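PDB 1W7C: lysyl oxidase from Pichia pastoris, which is a copper- and topaquinone-containing amine oxidase that probably oxidises primary amines, lysyl side chains among them, to aldehydes. Local coordinates for residues E27-V32 / L56-L61; T384-F387 / F392-R395; S409-T414 / A420-P425. All blocks are in the same frame, centred on the assembly; numbering follows the deposited sequence.

Contact 1: E27-V32 / L56-L61; sequences EEVQEV and LWIETL
Ile-58 carries the strand side of this contact alone, reaching from 56-61 to two valines one helical turn apart on 27-32. The interactions between the segments are apolar. The closer pair is Val-32 CG1 against Ile-58 CG2, 3.8 Å apart, and the two side chains slide past each other in opposite directions instead of meeting head on. In Val-32, CG1 lies opposite the backbone N (chi1 172°), which turns that methyl to the strand, where it also lies 4.1 Å from Ile-58 CD1. Ile-58 uses both its branches: CG2 goes to Val-32, while the long arm, extended at chi2 (173°), carries CD1 on to Val-29. There the fit is looser, with Val-29 CG1 4.3 Å from Ile-58 CD1, and Ile-58 CD1 also rests 4.1 Å from Val-29 O on the helix backbone. The small buried area, 164 Å² over both segments, fits so few touching groups. Phe-387 of strand 380-388 packs on both Val-29 and Ile-58, and Ala-83, Thr-85 and Val-102 line up against Val-32.

The polar groups find partners outside the two segments. Glu-28 forms a salt bridge with Arg-81, Glu-59 another with Arg-84, and Thr-60 OG1 is hydrogen-bonded to Thr-22 O. Along the strand, Leu-56 and Trp-57 both face Val-86 in a classic beta bulge.

The arrangement is a helix laid on an antiparallel sheet: helix 26-39 sits against strands 53-61, 82-89 and 96-103, its valines supplying the buried side. This is the alpha/beta build of the copper amine oxidase N2 domain, to which both segments belong.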
ATOM      1  N   GLU A  27       1.616  42.456  -4.227  1.00 22.02           N
ATOM      2  CA  GLU A  27       1.473  43.791  -3.648  1.00 27.93           C
ATOM      3  C   GLU A  27       1.771  43.813  -2.130  1.00 21.93           C
ATOM      4  O   GLU A  27       2.340  44.780  -1.611  1.00 23.66           O
ATOM      5  CB  GLU A  27       0.068  44.370  -3.948  0.50 36.44           C
ATOM      6  CG  GLU A  27      -1.120  43.518  -3.475  0.50 35.80           C
ATOM      7  CD  GLU A  27      -1.772  42.660  -4.570  0.50 52.68           C
ATOM      8  OE1 GLU A  27      -2.999  42.403  -4.465  0.50 45.88           O
ATOM      9  OE2 GLU A  27      -1.069  42.217  -5.517  0.50 37.18           O
ATOM     10  N   GLU A  28       1.382  42.748  -1.429  1.00 20.39           N
ATOM     11  CA  GLU A  28       1.647  42.645  -0.009  1.00 19.76           C
ATOM     12  C   GLU A  28       3.139  42.449   0.244  1.00 21.26           C
ATOM     13  O   GLU A  28       3.722  43.106   1.106  1.00 21.59           O
ATOM     14  CB  GLU A  28       0.885  41.466   0.622  1.00 20.98           C
ATOM     15  CG  GLU A  28      -0.606  41.645   0.676  1.00 19.70           C
ATOM     16  CD  GLU A  28      -1.363  40.441   1.220  1.00 21.29           C
ATOM     17  OE1 GLU A  28      -1.264  39.344   0.638  1.00 22.59           O
ATOM     18  OE2 GLU A  28      -2.075  40.616   2.229  1.00 23.74           O
ATOM     19  N   VAL A  29       3.766  41.582  -0.535  1.00 20.16           N
ATOM     20  CA  VAL A  29       5.203  41.397  -0.435  1.00 20.51           C
ATOM     21  C   VAL A  29       5.912  42.742  -0.691  1.00 21.39           C
ATOM     22  O   VAL A  29       6.838  43.107   0.022  1.00 21.44           O
ATOM     23  CB  VAL A  29       5.700  40.317  -1.421  1.00 20.18           C
ATOM     24  CG1 VAL A  29       7.225  40.237  -1.403  1.00 21.95           C
ATOM     25  CG2 VAL A  29       5.097  38.973  -1.054  1.00 22.37           C
ATOM     26  N   GLN A  30       5.480  43.468  -1.715  1.00 21.55           N
ATOM     27  CA  GLN A  30       6.117  44.733  -2.059  1.00 23.81           C
ATOM     28  C   GLN A  30       6.013  45.751  -0.937  1.00 21.52           C
ATOM     29  O   GLN A  30       7.003  46.405  -0.603  1.00 24.15           O
ATOM     30  CB  GLN A  30       5.489  45.317  -3.316  1.00 26.92           C
ATOM     31  CG  GLN A  30       6.232  46.524  -3.864  1.00 28.86           C
ATOM     32  CD  GLN A  30       7.611  46.192  -4.376  1.00 32.09           C
ATOM     33  OE1 GLN A  30       7.742  45.512  -5.378  1.00 37.47           O
ATOM     34  NE2 GLN A  30       8.652  46.701  -3.701  1.00 31.62           N
ATOM     35  N   GLU A  31       4.841  45.851  -0.325  1.00 25.21           N
ATOM     36  CA  GLU A  31       4.625  46.767   0.804  1.00 25.21           C
ATOM     37  C   GLU A  31       5.556  46.424   1.971  1.00 23.97           C
ATOM     38  O   GLU A  31       6.131  47.318   2.620  1.00 23.19           O
ATOM     39  CB  GLU A  31       3.168  46.693   1.279  1.00 29.26           C
ATOM     40  CG  GLU A  31       2.197  47.474   0.427  1.00 36.26           C
ATOM     41  CD  GLU A  31       0.936  47.854   1.184  1.00 37.80           C
ATOM     42  OE1 GLU A  31       0.417  47.017   1.948  1.00 39.97           O
ATOM     43  OE2 GLU A  31       0.480  48.997   1.027  1.00 55.49           O
ATOM     44  N   VAL A  32       5.707  45.135   2.249  1.00 21.57           N
ATOM     45  CA  VAL A  32       6.552  44.717   3.354  1.00 21.60           C
ATOM     46  C   VAL A  32       8.024  45.013   3.038  1.00 24.54           C
ATOM     47  O   VAL A  32       8.764  45.530   3.877  1.00 22.20           O
ATOM     48  CB  VAL A  32       6.338  43.223   3.697  1.00 21.55           C
ATOM     49  CG1 VAL A  32       7.344  42.739   4.711  1.00 20.20           C
ATOM     50  CG2 VAL A  32       4.931  42.995   4.204  1.00 22.04           C
ATOM     51  N   LEU A  56      15.827  37.907   3.455  1.00 18.33           N
ATOM     52  CA  LEU A  56      15.726  36.568   2.858  1.00 18.13           C
ATOM     53  C   LEU A  56      14.317  36.221   2.399  1.00 16.56           C
ATOM     54  O   LEU A  56      14.106  35.902   1.235  1.00 18.52           O
ATOM     55  CB  LEU A  56      16.207  35.467   3.822  1.00 22.16           C
ATOM     56  CG  LEU A  56      17.682  35.289   4.051  1.00 23.73           C
ATOM     57  CD1 LEU A  56      18.169  36.315   5.052  1.00 28.59           C
ATOM     58  CD2 LEU A  56      17.945  33.858   4.548  1.00 37.56           C
ATOM     59  N   TRP A  57      13.389  36.255   3.359  1.00 17.61           N
ATOM     60  CA  TRP A  57      12.050  35.694   3.192  1.00 17.05           C
ATOM     61  C   TRP A  57      10.974  36.662   3.675  1.00 16.10           C
ATOM     62  O   TRP A  57      11.193  37.420   4.631  1.00 17.54           O
ATOM     63  CB  TRP A  57      11.938  34.384   3.972  1.00 16.31           C
ATOM     64  CG  TRP A  57      12.820  33.316   3.436  1.00 15.81           C
ATOM     65  CD1 TRP A  57      13.103  33.056   2.117  1.00 17.76           C
ATOM     66  CD2 TRP A  57      13.589  32.388   4.200  1.00 18.50           C
ATOM     67  NE1 TRP A  57      13.982  32.006   2.026  1.00 18.36           N
ATOM     68  CE2 TRP A  57      14.284  31.571   3.288  1.00 18.05           C
ATOM     69  CE3 TRP A  57      13.747  32.147   5.578  1.00 20.54           C
ATOM     70  CZ2 TRP A  57      15.154  30.552   3.701  1.00 21.83           C
ATOM     71  CZ3 TRP A  57      14.608  31.130   5.988  1.00 20.92           C
ATOM     72  CH2 TRP A  57      15.296  30.343   5.052  1.00 22.53           C
ATOM     73  N   ILE A  58       9.847  36.656   2.970  1.00 16.96           N
ATOM     74  CA  ILE A  58       8.647  37.400   3.323  1.00 16.06           C
ATOM     75  C   ILE A  58       7.448  36.536   2.951  1.00 16.16           C
ATOM     76  O   ILE A  58       7.253  36.246   1.775  1.00 17.23           O
ATOM     77  CB  ILE A  58       8.531  38.738   2.555  1.00 19.01           C
ATOM     78  CG1 ILE A  58       9.732  39.642   2.817  1.00 19.38           C
ATOM     79  CG2 ILE A  58       7.231  39.420   2.955  1.00 19.70           C
ATOM     80  CD1 ILE A  58       9.760  40.906   1.961  1.00 20.14           C
ATOM     81  N   GLU A  59       6.712  36.084   3.965  1.00 16.24           N
ATOM     82  CA  GLU A  59       5.594  35.181   3.732  1.00 15.61           C
ATOM     83  C   GLU A  59       4.452  35.406   4.712  1.00 15.90           C
ATOM     84  O   GLU A  59       4.595  36.106   5.708  1.00 16.86           O
ATOM     85  CB  GLU A  59       6.039  33.721   3.788  1.00 15.42           C
ATOM     86  CG  GLU A  59       6.444  33.271   5.172  1.00 16.35           C
ATOM     87  CD  GLU A  59       6.508  31.761   5.347  1.00 19.85           C
ATOM     88  OE1 GLU A  59       6.170  31.009   4.407  1.00 19.24           O
ATOM     89  OE2 GLU A  59       6.888  31.358   6.468  1.00 18.06           O
ATOM     90  N   THR A  60       3.310  34.774   4.425  1.00 16.57           N
ATOM     91  CA  THR A  60       2.175  34.852   5.336  1.00 16.60           C
ATOM     92  C   THR A  60       2.494  34.235   6.686  1.00 16.05           C
ATOM     93  O   THR A  60       2.990  33.112   6.746  1.00 17.33           O
ATOM     94  CB  THR A  60       1.001  34.135   4.730  1.00 17.71           C
ATOM     95  OG1 THR A  60       0.641  34.802   3.512  1.00 17.21           O
ATOM     96  CG2 THR A  60      -0.222  34.184   5.651  1.00 18.11           C
ATOM     97  N   LEU A  61       2.218  34.975   7.759  1.00 17.30           N
ATOM     98  CA  LEU A  61       2.179  34.412   9.098  1.00 17.72           C
ATOM     99  C   LEU A  61       0.736  33.978   9.314  1.00 16.30           C
ATOM    100  O   LEU A  61      -0.152  34.829   9.466  1.00 18.03           O
ATOM    101  CB  LEU A  61       2.608  35.456  10.133  1.00 18.16           C
ATOM    102  CG  LEU A  61       2.594  34.977  11.570  1.00 17.46           C
ATOM    103  CD1 LEU A  61       3.603  33.870  11.810  1.00 18.10           C
ATOM    104  CD2 LEU A  61       2.885  36.160  12.494  1.00 20.27           C
TER

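Contact 2: T384-F387 / F392-R395; sequences TDTF and FYNR. With NAG (2-acetamido-2-deoxy-beta-D-glucopyranose), chain T.
Arg-395 and Thr-386 are joined by a side-chain hydrogen bond between the strands: NH1 of Arg-395 donates to Thr-386 OG1 over 2.8 Å, nearly straight at 171°, with the oxygen at the edge of the guanidinium and in its plane. The arginine reaches it with its chain extended from CG to NE. Two waters also sit at that edge; one joins NH1 to Thr-384 OG1, the other joins NH2 to Thr-386 OG1 and lies over a face of the Tyr-393 ring. Arg-395 NE is hydrogen-bonded to Arg-366 O, and Thr-384 OG1 also bonds to Ser-398, so this face is tightly pinned by polar contacts.

Strands 380-388 and 391-405 form a beta hairpin of the enzyme domain. Here Thr-386 with Tyr-393 and Thr-384 with Arg-395 are antiparallel hydrogen-bonded pairs, Asp-385 with Asn-394 and Phe-387 with Phe-392 non-hydrogen-bonded ones, and Tyr-393 N reaches Thr-386 O over 2.8 Å.

On the opposite face Phe-392 holds the close packing. With CG anti to the backbone N (chi1 -176°) its ring is carried over to the other strand, where CZ lies 3.4 Å from Asp-385 CB and Thr-386 O lies over one face. The ring also touches Lys-26 of helix 26-39, while Phe-387 CD2 approaches Phe-392 N at 3.8 Å. An alanine in place of Phe-392 is likely to open a gap between Asp-385 and Lys-26, with Thr-386 O losing the ring that lies against it.

Farther along this face the contact becomes looser and wetter. Partly exposed Asp-385 keeps OD1 for Ser-23 OG, while a single water donates to both Asp-385 OD2 and Asn-394 OD1. A magnesium ion is about 4 Å from the aspartate side chain. Asn-394 ND2 carries the glycan, joined covalently to NAG C1 at 1.4 Å.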
ATOM      1  N   THR A 384       1.147  29.024  -7.895  1.00 16.93           N
ATOM      2  CA  THR A 384       1.474  29.475  -6.557  1.00 16.15           C
ATOM      3  C   THR A 384       2.674  30.416  -6.619  1.00 16.90           C
ATOM      4  O   THR A 384       3.240  30.608  -7.673  1.00 20.03           O
ATOM      5  CB  THR A 384       1.791  28.293  -5.622  1.00 18.21           C
ATOM      6  OG1 THR A 384       2.926  27.580  -6.136  1.00 18.29           O
ATOM      7  CG2 THR A 384       0.614  27.328  -5.565  1.00 17.83           C
ATOM      8  N   ASP A 385       3.085  30.939  -5.472  1.00 16.88           N
ATOM      9  CA  ASP A 385       4.192  31.892  -5.463  1.00 17.08           C
ATOM     10  C   ASP A 385       4.974  31.822  -4.190  1.00 17.22           C
ATOM     11  O   ASP A 385       4.504  31.270  -3.173  1.00 18.27           O
ATOM     12  CB  ASP A 385       3.667  33.318  -5.722  1.00 19.43           C
ATOM     13  CG  ASP A 385       2.476  33.639  -4.883  1.00 17.97           C
ATOM     14  OD1 ASP A 385       2.608  33.701  -3.627  1.00 18.71           O
ATOM     15  OD2 ASP A 385       1.356  33.831  -5.418  1.00 21.67           O
ATOM     16  N   THR A 386       6.213  32.306  -4.269  1.00 17.73           N
ATOM     17  CA  THR A 386       7.091  32.453  -3.123  1.00 17.43           C
ATOM     18  C   THR A 386       7.856  33.767  -3.297  1.00 17.30           C
ATOM     19  O   THR A 386       7.853  34.378  -4.366  1.00 19.54           O
ATOM     20  CB  THR A 386       8.117  31.301  -3.026  1.00 18.19           C
ATOM     21  OG1 THR A 386       8.834  31.229  -4.264  1.00 19.12           O
ATOM     22  CG2 THR A 386       7.437  29.942  -2.801  1.00 18.73           C
ATOM     23  N   PHE A 387       8.575  34.143  -2.257  1.00 18.30           N
ATOM     24  CA  PHE A 387       9.505  35.277  -2.287  1.00 18.05           C
ATOM     25  C   PHE A 387      10.830  34.875  -1.675  1.00 18.69           C
ATOM     26  O   PHE A 387      10.867  34.359  -0.557  1.00 19.67           O
ATOM     27  CB  PHE A 387       8.935  36.496  -1.529  1.00 20.22           C
ATOM     28  CG  PHE A 387       9.899  37.651  -1.465  1.00 19.01           C
ATOM     29  CD1 PHE A 387      10.776  37.789  -0.415  1.00 20.84           C
ATOM     30  CD2 PHE A 387       9.971  38.544  -2.520  1.00 20.13           C
ATOM     31  CE1 PHE A 387      11.684  38.843  -0.394  1.00 23.90           C
ATOM     32  CE2 PHE A 387      10.857  39.592  -2.505  1.00 22.47           C
ATOM     33  CZ  PHE A 387      11.721  39.734  -1.446  1.00 24.91           C
ATOM     34  N   PHE A 392      10.053  37.983  -6.310  1.00 22.24           N
ATOM     35  CA  PHE A 392       8.797  37.264  -6.248  1.00 19.76           C
ATOM     36  C   PHE A 392       8.772  36.251  -7.377  1.00 20.53           C
ATOM     37  O   PHE A 392       8.975  36.605  -8.529  1.00 26.34           O
ATOM     38  CB  PHE A 392       7.646  38.277  -6.347  1.00 21.66           C
ATOM     39  CG  PHE A 392       6.254  37.683  -6.201  1.00 21.12           C
ATOM     40  CD1 PHE A 392       5.552  37.216  -7.309  1.00 24.26           C
ATOM     41  CD2 PHE A 392       5.630  37.651  -4.964  1.00 26.09           C
ATOM     42  CE1 PHE A 392       4.244  36.711  -7.181  1.00 23.83           C
ATOM     43  CE2 PHE A 392       4.344  37.140  -4.820  1.00 33.03           C
ATOM     44  CZ  PHE A 392       3.643  36.679  -5.934  1.00 28.63           C
ATOM     45  N   TYR A 393       8.524  34.985  -7.032  1.00 20.36           N
ATOM     46  CA  TYR A 393       8.519  33.872  -7.984  1.00 22.83           C
ATOM     47  C   TYR A 393       7.067  33.401  -8.197  1.00 21.92           C
ATOM     48  O   TYR A 393       6.395  32.992  -7.241  1.00 19.82           O
ATOM     49  CB  TYR A 393       9.331  32.686  -7.440  1.00 22.32           C
ATOM     50  CG  TYR A 393      10.829  32.883  -7.312  1.00 23.76           C
ATOM     51  CD1 TYR A 393      11.365  33.691  -6.312  1.00 21.65           C
ATOM     52  CD2 TYR A 393      11.707  32.211  -8.149  1.00 31.36           C
ATOM     53  CE1 TYR A 393      12.723  33.841  -6.172  1.00 23.66           C
ATOM     54  CE2 TYR A 393      13.064  32.359  -8.019  1.00 37.06           C
ATOM     55  CZ  TYR A 393      13.571  33.191  -7.037  1.00 31.07           C
ATOM     56  OH  TYR A 393      14.921  33.360  -6.898  1.00 36.97           O
ATOM     57  N   ASN A 394       6.613  33.433  -9.437  1.00 23.47           N
ATOM     58  CA  ASN A 394       5.326  32.906  -9.813  1.00 22.11           C
ATOM     59  C   ASN A 394       5.570  31.547 -10.451  1.00 24.44           C
ATOM     60  O   ASN A 394       6.278  31.446 -11.457  1.00 27.44           O
ATOM     61  CB  ASN A 394       4.704  33.854 -10.829  1.00 26.51           C
ATOM     62  CG  ASN A 394       3.220  33.991 -10.704  1.00 27.19           C
ATOM     63  OD1 ASN A 394       2.626  33.713  -9.674  1.00 32.38           O
ATOM     64  ND2 ASN A 394       2.622  34.513 -11.768  1.00 32.47           N
ATOM     65  N   ARG A 395       4.933  30.511  -9.937  1.00 20.25           N
ATOM     66  CA  ARG A 395       5.149  29.155 -10.424  1.00 21.92           C
ATOM     67  C   ARG A 395       3.872  28.578 -10.979  1.00 18.42           C
ATOM     68  O   ARG A 395       2.972  28.195 -10.249  1.00 18.80           O
ATOM     69  CB  ARG A 395       5.643  28.266  -9.286  1.00 27.24           C
ATOM     70  CG  ARG A 395       7.079  28.375  -9.017  1.00 37.08           C
ATOM     71  CD  ARG A 395       7.643  27.333  -8.049  1.00 44.57           C
ATOM     72  NE  ARG A 395       8.974  27.764  -7.688  1.00 25.80           N
ATOM     73  CZ  ARG A 395       9.230  28.763  -6.867  1.00 28.75           C
ATOM     74  NH1 ARG A 395       8.250  29.328  -6.174  1.00 26.09           N
ATOM     75  NH2 ARG A 395      10.490  29.124  -6.647  1.00 28.13           N
TER
HETATM   76  C1  NAG T 818       1.183  34.445 -11.800  1.00 42.03           C
HETATM   77  C2  NAG T 818       0.888  35.908 -12.190  1.00 37.95           C
HETATM   78  C3  NAG T 818      -0.594  36.117 -12.483  1.00 36.36           C
HETATM   79  C4  NAG T 818      -1.047  35.123 -13.544  1.00 40.83           C
HETATM   80  C5  NAG T 818      -0.634  33.694 -13.140  1.00 38.01           C
HETATM   81  C6  NAG T 818      -0.979  32.688 -14.244  1.00 55.00           C
HETATM   82  C7  NAG T 818       2.232  37.794 -11.457  1.00 66.39           C
HETATM   83  C8  NAG T 818       2.135  39.043 -10.633  1.00 81.12           C
HETATM   84  N2  NAG T 818       1.332  36.850 -11.179  1.00 41.45           N
HETATM   85  O3  NAG T 818      -0.848  37.430 -12.951  1.00 43.09           O
HETATM   86  O4  NAG T 818      -2.444  35.245 -13.737  1.00 75.83           O
HETATM   87  O5  NAG T 818       0.760  33.660 -12.906  1.00 48.88           O
HETATM   88  O6  NAG T 818      -0.126  32.912 -15.350  1.00 57.62           O
HETATM   89  O7  NAG T 818       3.100  37.685 -12.327  1.00 63.01           O
HETATM   90  O   HOH W   1       5.505  28.695  -5.836  1.00 25.72           O
HETATM   91  O   HOH W   2       0.771  33.460  -7.866  1.00 43.08           O
HETATM   92  O   HOH W   3      11.477  30.943  -4.504  1.00 22.04           O

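Contact 3: S409-T414 / A420-P425; sequences SLLRHT and AITQNP
Arg-412 and Ile-421 lie side by side and point the same way from a non-hydrogen-bonded pair of the antiparallel ladder. The arginine leaves its backbone with CG between N and the carbonyl carbon (chi1 77°), then bends at chi3; this bend brings NH2 to 3.6 Å from Ile-421 CD1, an oblique approach to the guanidinium. NH1 donates to Thr-414 OG1 of its own strand over 2.9 Å, almost in the guanidinium plane. The group's charge is met by Asp-374 and Asp-439 of the second subunit, which would fix its rotation further.

On the other face Leu-411 tucks CG between its N and carbonyl carbon as well (chi1 69°), and its CD1 crosses to 3.9 Å from Thr-422 OG1, a hydroxyl bonded to Arg-687. Before the strand begins, Leu-410 and Asn-424 meet at about a right angle, Leu-410 CD1 lying 3.7 Å from Asn-424 OD1. Leu-410 CB also packs 3.5 Å from Gln-423 O, a buried carbonyl that has no partner in the model. Beside them Leu-410 N reaches Thr-422 O at 2.8 Å, and His-413 and Ala-420 pair through both their backbone bonds.

His-413 swings its ring to the second subunit, where ND1 bonds to Asp-439, NE2 to Asp-200, and Tyr-461 meets it edge-to-face. In that subunit Asp-439 directly follows Tyr-438, the residue converted to topaquinone. The pair of strands is consistent with one of the beta-hairpin arms by which copper amine oxidase subunits embrace each other across the dimer.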
ATOM      1  N   SER A 409     -13.134  -1.570  -7.796  1.00 14.39           N
ATOM      2  CA  SER A 409     -14.362  -0.934  -7.352  1.00 15.37           C
ATOM      3  C   SER A 409     -14.312  -0.583  -5.857  1.00 13.37           C
ATOM      4  O   SER A 409     -13.510  -1.136  -5.108  1.00 14.54           O
ATOM      5  CB  SER A 409     -15.593  -1.796  -7.752  0.80 15.70           C
ATOM      6  OG  SER A 409     -15.884  -2.709  -6.728  0.80 16.18           O
ATOM      7  N   LEU A 410     -15.140   0.362  -5.417  1.00 14.24           N
ATOM      8  CA  LEU A 410     -15.105   0.748  -4.004  1.00 14.57           C
ATOM      9  C   LEU A 410     -15.678  -0.359  -3.131  1.00 13.54           C
ATOM     10  O   LEU A 410     -15.182  -0.602  -2.044  1.00 14.71           O
ATOM     11  CB  LEU A 410     -15.835   2.086  -3.790  1.00 14.54           C
ATOM     12  CG  LEU A 410     -15.807   2.620  -2.344  1.00 16.08           C
ATOM     13  CD1 LEU A 410     -14.389   2.802  -1.830  1.00 18.19           C
ATOM     14  CD2 LEU A 410     -16.551   3.943  -2.333  1.00 18.48           C
ATOM     15  N   LEU A 411     -16.744  -0.996  -3.609  1.00 15.04           N
ATOM     16  CA  LEU A 411     -17.331  -2.153  -2.933  1.00 15.75           C
ATOM     17  C   LEU A 411     -18.166  -2.943  -3.936  1.00 15.22           C
ATOM     18  O   LEU A 411     -18.394  -2.502  -5.063  1.00 16.33           O
ATOM     19  CB  LEU A 411     -18.134  -1.750  -1.686  1.00 15.64           C
ATOM     20  CG  LEU A 411     -19.430  -0.978  -1.841  1.00 19.67           C
ATOM     21  CD1 LEU A 411     -20.556  -1.796  -2.461  1.00 27.06           C
ATOM     22  CD2 LEU A 411     -19.904  -0.446  -0.503  1.00 20.79           C
ATOM     23  N   ARG A 412     -18.556  -4.142  -3.531  1.00 14.86           N
ATOM     24  CA  ARG A 412     -19.509  -4.908  -4.307  1.00 15.83           C
ATOM     25  C   ARG A 412     -20.120  -6.002  -3.460  1.00 15.84           C
ATOM     26  O   ARG A 412     -19.546  -6.395  -2.437  1.00 15.44           O
ATOM     27  CB  ARG A 412     -18.809  -5.598  -5.507  1.00 15.24           C
ATOM     28  CG  ARG A 412     -18.016  -6.846  -5.068  1.00 14.66           C
ATOM     29  CD  ARG A 412     -17.239  -7.564  -6.169  1.00 16.03           C
ATOM     30  NE  ARG A 412     -17.984  -7.696  -7.425  1.00 15.21           N
ATOM     31  CZ  ARG A 412     -19.034  -8.476  -7.609  1.00 16.18           C
ATOM     32  NH1 ARG A 412     -19.485  -9.211  -6.610  1.00 16.43           N
ATOM     33  NH2 ARG A 412     -19.651  -8.477  -8.797  1.00 16.65           N
ATOM     34  N   HIS A 413     -21.233  -6.543  -3.968  1.00 15.85           N
ATOM     35  CA  HIS A 413     -21.683  -7.846  -3.525  1.00 15.33           C
ATOM     36  C   HIS A 413     -22.541  -8.517  -4.586  1.00 15.90           C
ATOM     37  O   HIS A 413     -23.344  -7.865  -5.228  1.00 17.19           O
ATOM     38  CB  HIS A 413     -22.430  -7.796  -2.165  1.00 16.35           C
ATOM     39  CG  HIS A 413     -22.780  -9.146  -1.633  1.00 16.20           C
ATOM     40  ND1 HIS A 413     -21.828 -10.101  -1.349  1.00 15.11           N
ATOM     41  CD2 HIS A 413     -23.981  -9.716  -1.359  1.00 17.26           C
ATOM     42  CE1 HIS A 413     -22.426 -11.189  -0.902  1.00 16.80           C
ATOM     43  NE2 HIS A 413     -23.735 -10.988  -0.909  1.00 17.95           N
ATOM     44  N   THR A 414     -22.400  -9.834  -4.690  1.00 16.09           N
ATOM     45  CA  THR A 414     -23.292 -10.674  -5.486  1.00 15.91           C
ATOM     46  C   THR A 414     -23.992 -11.636  -4.545  1.00 18.21           C
ATOM     47  O   THR A 414     -23.360 -12.378  -3.821  1.00 18.74           O
ATOM     48  CB  THR A 414     -22.505 -11.446  -6.554  1.00 17.46           C
ATOM     49  OG1 THR A 414     -21.944 -10.513  -7.486  1.00 17.33           O
ATOM     50  CG2 THR A 414     -23.375 -12.399  -7.337  1.00 19.14           C
ATOM     51  N   ALA A 420     -24.430  -5.849  -6.956  1.00 17.39           N
ATOM     52  CA  ALA A 420     -24.386  -4.424  -6.667  1.00 16.89           C
ATOM     53  C   ALA A 420     -22.916  -4.030  -6.602  1.00 17.69           C
ATOM     54  O   ALA A 420     -22.160  -4.610  -5.858  1.00 19.76           O
ATOM     55  CB  ALA A 420     -25.078  -4.158  -5.341  1.00 18.40           C
ATOM     56  N   ILE A 421     -22.479  -3.122  -7.458  1.00 16.51           N
ATOM     57  CA  ILE A 421     -21.078  -2.695  -7.508  1.00 16.89           C
ATOM     58  C   ILE A 421     -21.019  -1.165  -7.540  1.00 16.07           C
ATOM     59  O   ILE A 421     -21.742  -0.549  -8.313  1.00 16.75           O
ATOM     60  CB  ILE A 421     -20.321  -3.269  -8.786  1.00 16.07           C
ATOM     61  CG1 ILE A 421     -20.594  -4.757  -9.006  1.00 18.52           C
ATOM     62  CG2 ILE A 421     -18.824  -2.977  -8.686  1.00 16.80           C
ATOM     63  CD1 ILE A 421     -20.218  -5.218 -10.328  1.00 41.70           C
ATOM     64  N   THR A 422     -20.131  -0.596  -6.739  1.00 15.11           N
ATOM     65  CA  THR A 422     -19.895   0.833  -6.707  1.00 15.35           C
ATOM     66  C   THR A 422     -18.508   1.117  -7.236  1.00 15.45           C
ATOM     67  O   THR A 422     -17.548   0.498  -6.811  1.00 15.11           O
ATOM     68  CB  THR A 422     -20.006   1.345  -5.267  1.00 16.57           C
ATOM     69  OG1 THR A 422     -21.358   1.166  -4.817  1.00 17.05           O
ATOM     70  CG2 THR A 422     -19.712   2.850  -5.221  1.00 16.66           C
ATOM     71  N   GLN A 423     -18.418   2.022  -8.189  1.00 15.05           N
ATOM     72  CA  GLN A 423     -17.142   2.486  -8.738  1.00 15.10           C
ATOM     73  C   GLN A 423     -16.360   3.282  -7.698  1.00 14.66           C
ATOM     74  O   GLN A 423     -16.884   3.697  -6.670  1.00 15.49           O
ATOM     75  CB  GLN A 423     -17.349   3.322 -10.014  1.00 15.29           C
ATOM     76  CG  GLN A 423     -18.075   2.616 -11.099  1.00 17.47           C
ATOM     77  CD  GLN A 423     -18.240   3.511 -12.289  1.00 25.65           C
ATOM     78  OE1 GLN A 423     -19.201   4.249 -12.359  1.00 31.43           O
ATOM     79  NE2 GLN A 423     -17.296   3.479 -13.206  1.00 28.69           N
ATOM     80  N   ASN A 424     -15.098   3.513  -8.005  1.00 15.80           N
ATOM     81  CA  ASN A 424     -14.156   4.143  -7.070  1.00 14.64           C
ATOM     82  C   ASN A 424     -13.400   5.314  -7.719  1.00 14.45           C
ATOM     83  O   ASN A 424     -12.200   5.280  -7.859  1.00 14.37           O
ATOM     84  CB  ASN A 424     -13.168   3.070  -6.595  1.00 14.99           C
ATOM     85  CG  ASN A 424     -12.401   3.416  -5.351  1.00 14.28           C
ATOM     86  OD1 ASN A 424     -12.653   4.404  -4.654  1.00 15.81           O
ATOM     87  ND2 ASN A 424     -11.452   2.526  -5.016  1.00 16.32           N
ATOM     88  N   PRO A 425     -14.120   6.370  -8.063  1.00 13.96           N
ATOM     89  CA  PRO A 425     -13.471   7.628  -8.452  1.00 13.93           C
ATOM     90  C   PRO A 425     -12.911   8.318  -7.228  1.00 13.48           C
ATOM     91  O   PRO A 425     -13.505   8.279  -6.160  1.00 14.03           O
ATOM     92  CB  PRO A 425     -14.617   8.445  -9.020  1.00 15.70           C
ATOM     93  CG  PRO A 425     -15.793   7.987  -8.188  1.00 16.60           C
ATOM     94  CD  PRO A 425     -15.591   6.500  -8.058  1.00 15.49           C
TER

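How the contacts relate
Contacts 1 and 2 are neighbours, their centres about 11 Å apart, and Phe-387 packs between them: its CD2 lies 3.4 Å from Val-29 CG1 and its CE1 3.7 Å from Ile-58 CD1. Through this ring the helix-on-sheet layer of the N2 domain docks on the glycosylated hairpin of the enzyme domain. Contact 3 lies far off, its centre about 42 Å from that of contact 2 with nearest atoms about 23 Å apart, and about 49 Å from that of contact 1. Contacts 2 and 3 are nonetheless linked by adjacent strands, 391-405 and 418-433. Only contact 3 meets the second subunit, beside the residue following its topaquinone.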